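Local coordinates for protein D-isomer specific 2-hydroxyacid dehydrogenase NAD-binding (Xanthobacter autotrophicus, PDB 4XA8) that probably interconverts D-2-hydroxy acids and 2-oxo acids with a nicotinamide dinucleotide, and binds NADPH, at residues D21-A25 / A288-A293; K72-G78 / V93-L98. One frame throughout, in Å; residues are numbered along the deposited sequence.

Contact 1 of 2, residues D21-A25 / A288-A293; sequences DWKSA and AIPRTA
Pro290 points its CG at one face of the Trp22 indole, the two side chains crossing at about a right angle, and this CH-pi contact dominates the meeting of helix 19-29 with the start of helix 290-306. Pro290 CG stands 3.6 Å from the centroid of the five-membered ring of Trp22, only 12° off its normal. With CG of Trp22 anti to its carbonyl carbon (chi1 -79°), the indole swings across to the other segment.

The remaining apolar contacts involve methyl groups. Ala288 CB sits in the ring plane at the six-membered edge, 3.6 Å from Trp22 CZ2, while Ala293 CB approaches Trp22 CH2 obliquely. Ala25 CB meets Pro290 CB at 3.7 Å.

No direct hydrogen bond crosses; one water bridges. It lies in the indole plane, accepts from Trp22 NE1 at 3.0 Å and donates to Ala288 O at 2.8 Å, which satisfies the indole N-H. With an alanine at Trp22, Pro290 CG and the methyls of Ala288 and Ala293 would probably lose their shared packing surface, and the water would likely keep Ala288 O alone of the two segments.

Asp21 OD2 hydrogen-bonds His138 and Arg291 forms a salt bridge with Glu144, both of the second subunit. The arrangement is helix-to-helix packing: Ile289 is the N-cap residue, and the proline in the first turn of the C-terminal helix packs on a helix of the five-stranded domain.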
ATOM      1  N   ASP A  21     -17.593 -20.853  -2.927  1.00 37.68           N
ATOM      2  CA  ASP A  21     -17.806 -19.820  -1.927  1.00 38.97           C
ATOM      3  C   ASP A  21     -19.147 -19.138  -2.174  1.00 34.01           C
ATOM      4  O   ASP A  21     -19.821 -18.745  -1.233  1.00 31.65           O
ATOM      5  CB  ASP A  21     -16.744 -18.744  -2.030  1.00 42.46           C
ATOM      6  CG  ASP A  21     -15.388 -19.222  -1.624  1.00 49.49           C
ATOM      7  OD1 ASP A  21     -15.279 -20.283  -0.971  1.00 55.86           O
ATOM      8  OD2 ASP A  21     -14.425 -18.496  -1.946  1.00 54.41           O
ATOM      9  N   TRP A  22     -19.507 -18.946  -3.440  1.00 30.69           N
ATOM     10  CA  TRP A  22     -20.783 -18.336  -3.757  1.00 30.23           C
ATOM     11  C   TRP A  22     -21.918 -19.286  -3.432  1.00 30.70           C
ATOM     12  O   TRP A  22     -22.962 -18.857  -2.971  1.00 30.95           O
ATOM     13  CB  TRP A  22     -20.841 -17.903  -5.231  1.00 28.78           C
ATOM     14  CG  TRP A  22     -20.136 -16.648  -5.456  1.00 27.87           C
ATOM     15  CD1 TRP A  22     -18.798 -16.483  -5.755  1.00 29.84           C
ATOM     16  CD2 TRP A  22     -20.683 -15.331  -5.321  1.00 28.39           C
ATOM     17  NE1 TRP A  22     -18.502 -15.143  -5.860  1.00 29.94           N
ATOM     18  CE2 TRP A  22     -19.649 -14.420  -5.602  1.00 30.80           C
ATOM     19  CE3 TRP A  22     -21.947 -14.836  -4.973  1.00 29.14           C
ATOM     20  CZ2 TRP A  22     -19.844 -13.051  -5.545  1.00 32.11           C
ATOM     21  CZ3 TRP A  22     -22.136 -13.465  -4.944  1.00 30.05           C
ATOM     22  CH2 TRP A  22     -21.100 -12.602  -5.259  1.00 32.39           C
ATOM     23  N   LYS A  23     -21.718 -20.574  -3.691  1.00 32.52           N
ATOM     24  CA  LYS A  23     -22.729 -21.585  -3.402  1.00 32.88           C
ATOM     25  C   LYS A  23     -23.022 -21.624  -1.893  1.00 34.11           C
ATOM     26  O   LYS A  23     -24.190 -21.630  -1.482  1.00 31.64           O
ATOM     27  CB  LYS A  23     -22.285 -22.953  -3.916  1.00 35.97           C
ATOM     28  CG  LYS A  23     -23.264 -24.095  -3.645  1.00 38.84           C
ATOM     29  CD  LYS A  23     -22.893 -25.358  -4.414  1.00 41.82           C
ATOM     30  CE  LYS A  23     -23.922 -26.476  -4.198  1.00 46.27           C
ATOM     31  NZ  LYS A  23     -23.823 -27.533  -5.248  1.00 47.49           N
ATOM     32  N   SER A  24     -21.969 -21.616  -1.084  1.00 33.49           N
ATOM     33  CA  SER A  24     -22.130 -21.644   0.370  1.00 37.56           C
ATOM     34  C   SER A  24     -22.898 -20.449   0.903  1.00 37.24           C
ATOM     35  O   SER A  24     -23.788 -20.589   1.739  1.00 36.78           O
ATOM     36  CB  SER A  24     -20.776 -21.674   1.040  1.00 40.07           C
ATOM     37  OG  SER A  24     -20.186 -22.919   0.760  1.00 45.02           O
ATOM     38  N   ALA A  25     -22.541 -19.279   0.400  1.00 35.69           N
ATOM     39  CA  ALA A  25     -23.166 -18.026   0.799  1.00 36.28           C
ATOM     40  C   ALA A  25     -24.645 -17.960   0.366  1.00 34.03           C
ATOM     41  O   ALA A  25     -25.525 -17.576   1.156  1.00 34.25           O
ATOM     42  CB  ALA A  25     -22.374 -16.839   0.214  1.00 35.48           C
ATOM     43  N   ALA A 288     -16.128  -9.105  -6.068  1.00 38.38           N
ATOM     44  CA  ALA A 288     -17.386  -9.329  -5.363  1.00 37.18           C
ATOM     45  C   ALA A 288     -17.281 -10.298  -4.164  1.00 36.39           C
ATOM     46  O   ALA A 288     -16.626 -11.371  -4.221  1.00 38.75           O
ATOM     47  CB  ALA A 288     -18.458  -9.797  -6.337  1.00 37.04           C
ATOM     48  N   ILE A 289     -17.944  -9.920  -3.085  1.00 36.42           N
ATOM     49  CA  ILE A 289     -17.847 -10.624  -1.800  1.00 38.61           C
ATOM     50  C   ILE A 289     -19.102 -11.432  -1.583  1.00 32.85           C
ATOM     51  O   ILE A 289     -20.190 -10.867  -1.446  1.00 33.14           O
ATOM     52  CB  ILE A 289     -17.757  -9.674  -0.587  1.00 40.31           C
ATOM     53  CG1 ILE A 289     -16.640  -8.636  -0.732  1.00 45.80           C
ATOM     54  CG2 ILE A 289     -17.567 -10.483   0.712  1.00 40.52           C
ATOM     55  CD1 ILE A 289     -15.273  -9.226  -0.768  1.00 46.18           C
ATOM     56  N   PRO A 290     -18.978 -12.749  -1.567  1.00 33.57           N
ATOM     57  CA  PRO A 290     -20.199 -13.597  -1.526  1.00 32.49           C
ATOM     58  C   PRO A 290     -21.136 -13.322  -0.336  1.00 33.43           C
ATOM     59  O   PRO A 290     -22.333 -13.205  -0.515  1.00 31.17           O
ATOM     60  CB  PRO A 290     -19.618 -15.005  -1.429  1.00 33.31           C
ATOM     61  CG  PRO A 290     -18.365 -14.905  -2.223  1.00 33.17           C
ATOM     62  CD  PRO A 290     -17.788 -13.526  -1.964  1.00 33.49           C
ATOM     63  N   ARG A 291     -20.569 -13.155   0.854  1.00 34.13           N
ATOM     64  CA  ARG A 291     -21.364 -13.003   2.066  1.00 38.08           C
ATOM     65  C   ARG A 291     -22.234 -11.741   1.989  1.00 38.63           C
ATOM     66  O   ARG A 291     -23.392 -11.757   2.391  1.00 39.73           O
ATOM     67  CB  ARG A 291     -20.438 -12.980   3.298  1.00 42.31           C
ATOM     68  CG  ARG A 291     -21.139 -13.021   4.641  1.00 49.21           C
ATOM     69  CD  ARG A 291     -20.142 -13.191   5.779  1.00 54.80           C
ATOM     70  NE  ARG A 291     -18.969 -12.338   5.591  1.00 57.43           N
ATOM     71  CZ  ARG A 291     -18.935 -11.019   5.789  1.00 63.60           C
ATOM     72  NH1 ARG A 291     -20.009 -10.356   6.216  1.00 65.21           N
ATOM     73  NH2 ARG A 291     -17.796 -10.352   5.578  1.00 70.34           N
ATOM     74  N   THR A 292     -21.693 -10.658   1.450  1.00 37.60           N
ATOM     75  CA  THR A 292     -22.396  -9.390   1.439  1.00 39.12           C
ATOM     76  C   THR A 292     -23.247  -9.202   0.193  1.00 39.83           C
ATOM     77  O   THR A 292     -24.196  -8.407   0.210  1.00 40.16           O
ATOM     78  CB  THR A 292     -21.411  -8.230   1.657  1.00 42.76           C
ATOM     79  OG1 THR A 292     -20.437  -8.176   0.619  1.00 45.60           O
ATOM     80  CG2 THR A 292     -20.678  -8.429   2.961  1.00 44.30           C
ATOM     81  N   ALA A 293     -22.954  -9.948  -0.878  1.00 34.00           N
ATOM     82  CA  ALA A 293     -23.785  -9.878  -2.109  1.00 35.08           C
ATOM     83  C   ALA A 293     -24.952 -10.907  -2.173  1.00 32.32           C
ATOM     84  O   ALA A 293     -25.971 -10.668  -2.804  1.00 33.12           O
ATOM     85  CB  ALA A 293     -22.879  -9.973  -3.349  1.00 33.63           C
TER
HETATM   86  O   HOH W   1     -15.973 -13.511  -5.880  1.00 36.31           O

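Contact 2 of 2, residues K72-G78 / V93-L98; sequences KLVINLG and VPVTRL
Val74 O takes two hydrogen bonds from Thr96, one from its backbone N at 2.8 Å and one from its hydroxyl OG1 at 3.0 Å. The donors reach the oxygen from opposite faces of the carbonyl plane. Thr96 OG1 is placed for this by a chi1 of 52°, between its own backbone N and carbonyl carbon, and the same oxygen lies 3.4 Å from Ile75 CG1, the two side chains running side by side.

The flanking bonds are straighter. Val74 N donates to Pro94 O with an N-H...O angle of 177°, and Asn76 N to Thr96 O at 2.8 Å. Val74 thus spends both its backbone N and its O on the neighbouring strand, as a parallel ladder requires, while Ile75 pairs its backbone with Ala55 and Val57 of strand 52-57. Past the strand, Leu98 N donates to Gly78 O at 3.1 Å from well above the carbonyl plane. The inverse gamma turn centred on Leu77 brings that glycine round.

Apolar packing also runs diagonally, Leu98 CD2 meeting Ile75 CG2 at 3.6 Å, the two side chains crossing at about a right angle.

With strand directions 28° apart, this is the parallel edge pair of a five-stranded sheet. It carries Arg97, an NADPH-binding residue, on the edge strand, consistent with a cofactor held in the cleft between this domain and the Rossmann-type domain, with Arg97 about 8 Å from Asp154, side chain to side chain.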
ATOM      1  N   LYS A  72     -35.047 -16.557 -16.068  1.00 42.85           N
ATOM      2  CA  LYS A  72     -35.897 -15.427 -15.682  1.00 44.92           C
ATOM      3  C   LYS A  72     -35.119 -14.194 -15.221  1.00 44.65           C
ATOM      4  O   LYS A  72     -35.694 -13.090 -15.155  1.00 45.38           O
ATOM      5  CB  LYS A  72     -36.858 -15.888 -14.577  1.00 48.08           C
ATOM      6  CG  LYS A  72     -37.809 -17.020 -15.033  1.00 53.21           C
ATOM      7  CD  LYS A  72     -39.231 -16.851 -14.506  1.00 59.28           C
ATOM      8  CE  LYS A  72     -40.216 -17.706 -15.301  1.00 63.80           C
ATOM      9  NZ  LYS A  72     -41.563 -17.087 -15.455  1.00 71.46           N
ATOM     10  N   LEU A  73     -33.833 -14.394 -14.903  1.00 38.95           N
ATOM     11  CA  LEU A  73     -33.010 -13.410 -14.221  1.00 38.48           C
ATOM     12  C   LEU A  73     -31.529 -13.693 -14.476  1.00 36.38           C
ATOM     13  O   LEU A  73     -31.063 -14.831 -14.319  1.00 36.49           O
ATOM     14  CB  LEU A  73     -33.316 -13.447 -12.708  1.00 39.14           C
ATOM     15  CG  LEU A  73     -32.489 -12.519 -11.800  1.00 39.74           C
ATOM     16  CD1 LEU A  73     -32.708 -11.073 -12.219  1.00 41.91           C
ATOM     17  CD2 LEU A  73     -32.856 -12.703 -10.326  1.00 40.28           C
ATOM     18  N   VAL A  74     -30.794 -12.669 -14.904  1.00 37.44           N
ATOM     19  CA  VAL A  74     -29.332 -12.716 -14.945  1.00 35.89           C
ATOM     20  C   VAL A  74     -28.750 -11.732 -13.946  1.00 35.45           C
ATOM     21  O   VAL A  74     -29.273 -10.618 -13.776  1.00 37.07           O
ATOM     22  CB  VAL A  74     -28.794 -12.389 -16.348  1.00 38.05           C
ATOM     23  CG1 VAL A  74     -27.270 -12.299 -16.339  1.00 37.63           C
ATOM     24  CG2 VAL A  74     -29.244 -13.449 -17.305  1.00 38.56           C
ATOM     25  N   ILE A  75     -27.684 -12.164 -13.283  1.00 33.26           N
ATOM     26  CA  ILE A  75     -26.963 -11.343 -12.323  1.00 35.36           C
ATOM     27  C   ILE A  75     -25.488 -11.329 -12.732  1.00 34.35           C
ATOM     28  O   ILE A  75     -24.851 -12.368 -12.805  1.00 32.44           O
ATOM     29  CB  ILE A  75     -27.079 -11.860 -10.859  1.00 35.18           C
ATOM     30  CG1 ILE A  75     -28.535 -12.160 -10.456  1.00 38.02           C
ATOM     31  CG2 ILE A  75     -26.466 -10.833  -9.915  1.00 35.76           C
ATOM     32  CD1 ILE A  75     -28.937 -13.626 -10.545  1.00 37.37           C
ATOM     33  N   ASN A  76     -24.965 -10.153 -13.028  1.00 36.09           N
ATOM     34  CA  ASN A  76     -23.589 -10.010 -13.450  1.00 37.18           C
ATOM     35  C   ASN A  76     -22.678  -9.858 -12.217  1.00 36.03           C
ATOM     36  O   ASN A  76     -22.958  -9.055 -11.333  1.00 39.45           O
ATOM     37  CB  ASN A  76     -23.469  -8.797 -14.393  1.00 43.03           C
ATOM     38  CG  ASN A  76     -22.146  -8.751 -15.135  1.00 45.96           C
ATOM     39  OD1 ASN A  76     -21.406  -7.776 -15.042  1.00 56.30           O
ATOM     40  ND2 ASN A  76     -21.831  -9.804 -15.845  1.00 44.06           N
ATOM     41  N   LEU A  77     -21.595 -10.621 -12.146  1.00 43.69           N
ATOM     42  CA  LEU A  77     -20.722 -10.631 -10.949  1.00 45.32           C
ATOM     43  C   LEU A  77     -19.801  -9.417 -10.810  1.00 49.99           C
ATOM     44  O   LEU A  77     -18.583  -9.561 -10.764  1.00 55.64           O
ATOM     45  CB  LEU A  77     -19.852 -11.891 -10.890  1.00 44.01           C
ATOM     46  CG  LEU A  77     -20.511 -13.163 -10.402  1.00 41.20           C
ATOM     47  CD1 LEU A  77     -19.792 -14.420 -10.881  1.00 41.04           C
ATOM     48  CD2 LEU A  77     -20.577 -13.097  -8.883  1.00 40.16           C
ATOM     49  N   GLY A  78     -20.390  -8.236 -10.690  1.00 52.41           N
ATOM     50  CA  GLY A  78     -19.637  -6.997 -10.507  1.00 56.64           C
ATOM     51  C   GLY A  78     -20.667  -5.906 -10.356  1.00 59.49           C
ATOM     52  O   GLY A  78     -21.816  -6.099 -10.786  1.00 53.05           O
ATOM     53  N   VAL A  93     -34.708 -10.845 -20.656  1.00 62.95           N
ATOM     54  CA  VAL A  93     -34.996 -10.894 -19.214  1.00 60.60           C
ATOM     55  C   VAL A  93     -34.248  -9.809 -18.446  1.00 58.25           C
ATOM     56  O   VAL A  93     -33.295  -9.223 -18.964  1.00 58.58           O
ATOM     57  CB  VAL A  93     -34.649 -12.276 -18.582  1.00 58.36           C
ATOM     58  CG1 VAL A  93     -35.337 -13.397 -19.343  1.00 59.92           C
ATOM     59  CG2 VAL A  93     -33.147 -12.501 -18.518  1.00 55.95           C
ATOM     60  N   PRO A  94     -34.674  -9.544 -17.199  1.00 55.62           N
ATOM     61  CA  PRO A  94     -33.927  -8.604 -16.370  1.00 53.11           C
ATOM     62  C   PRO A  94     -32.466  -9.040 -16.141  1.00 50.17           C
ATOM     63  O   PRO A  94     -32.184 -10.231 -15.924  1.00 45.13           O
ATOM     64  CB  PRO A  94     -34.687  -8.603 -15.041  1.00 54.50           C
ATOM     65  CG  PRO A  94     -36.017  -9.195 -15.333  1.00 56.41           C
ATOM     66  CD  PRO A  94     -35.845 -10.103 -16.503  1.00 55.72           C
ATOM     67  N   VAL A  95     -31.580  -8.048 -16.214  1.00 49.61           N
ATOM     68  CA  VAL A  95     -30.166  -8.196 -15.972  1.00 49.49           C
ATOM     69  C   VAL A  95     -29.803  -7.268 -14.821  1.00 49.38           C
ATOM     70  O   VAL A  95     -30.081  -6.071 -14.865  1.00 52.62           O
ATOM     71  CB  VAL A  95     -29.353  -7.835 -17.229  1.00 51.12           C
ATOM     72  CG1 VAL A  95     -27.860  -8.041 -16.984  1.00 50.47           C
ATOM     73  CG2 VAL A  95     -29.821  -8.707 -18.386  1.00 51.03           C
ATOM     74  N   THR A  96     -29.204  -7.820 -13.784  1.00 46.31           N
ATOM     75  CA  THR A  96     -28.850  -7.039 -12.628  1.00 47.38           C
ATOM     76  C   THR A  96     -27.341  -7.070 -12.429  1.00 47.73           C
ATOM     77  O   THR A  96     -26.636  -7.960 -12.952  1.00 45.13           O
ATOM     78  CB  THR A  96     -29.544  -7.580 -11.375  1.00 45.41           C
ATOM     79  OG1 THR A  96     -29.294  -8.986 -11.272  1.00 42.24           O
ATOM     80  CG2 THR A  96     -31.036  -7.316 -11.433  1.00 46.07           C
ATOM     81  N   ARG A  97     -26.872  -6.071 -11.703  1.00 48.95           N
ATOM     82  CA  ARG A  97     -25.507  -6.017 -11.234  1.00 50.99           C
ATOM     83  C   ARG A  97     -25.572  -6.067  -9.707  1.00 49.35           C
ATOM     84  O   ARG A  97     -26.650  -5.931  -9.109  1.00 48.62           O
ATOM     85  CB  ARG A  97     -24.804  -4.759 -11.748  1.00 56.55           C
ATOM     86  CG  ARG A  97     -24.997  -3.527 -10.879  1.00 62.62           C
ATOM     87  CD  ARG A  97     -24.761  -2.233 -11.644  1.00 69.81           C
ATOM     88  NE  ARG A  97     -25.220  -1.111 -10.836  1.00 75.43           N
ATOM     89  CZ  ARG A  97     -26.499  -0.775 -10.647  1.00 79.89           C
ATOM     90  NH1 ARG A  97     -27.489  -1.469 -11.211  1.00 81.24           N
ATOM     91  NH2 ARG A  97     -26.803   0.270  -9.886  1.00 83.82           N
ATOM     92  N   LEU A  98     -24.432  -6.303  -9.083  1.00 48.46           N
ATOM     93  CA  LEU A  98     -24.367  -6.293  -7.645  1.00 49.89           C
ATOM     94  C   LEU A  98     -24.140  -4.848  -7.193  1.00 54.78           C
ATOM     95  O   LEU A  98     -23.412  -4.083  -7.822  1.00 57.40           O
ATOM     96  CB  LEU A  98     -23.258  -7.187  -7.136  1.00 49.21           C
ATOM     97  CG  LEU A  98     -23.254  -8.597  -7.725  1.00 47.29           C
ATOM     98  CD1 LEU A  98     -21.946  -9.273  -7.338  1.00 46.29           C
ATOM     99  CD2 LEU A  98     -24.491  -9.379  -7.295  1.00 44.95           C
TER

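In the fold
Contacts 1 and 2 lie with their centres 15 Å apart, on the same side of the chain's centre, in the domain built on the five-stranded parallel sheet. Along the chain contact 2 is nested within the span that contact 1 closes: 21-25 comes first, then 72-78 and 93-98, and finally 288-293, after the seven-stranded Rossmann-type domain. They touch directly: Trp22 CZ2 is 3.4 Å from Leu77 CD2, and Ala288 CB is 3.7 Å from Leu98 CD1. Helix 290-306, which begins in contact 1, also packs on Pro94, Thr96 and Leu98, so the C-terminal helix returns to the N-terminal domain and covers its edge strand on the Thr96 face, opposite the one from which NADPH-binding Arg97 leaves.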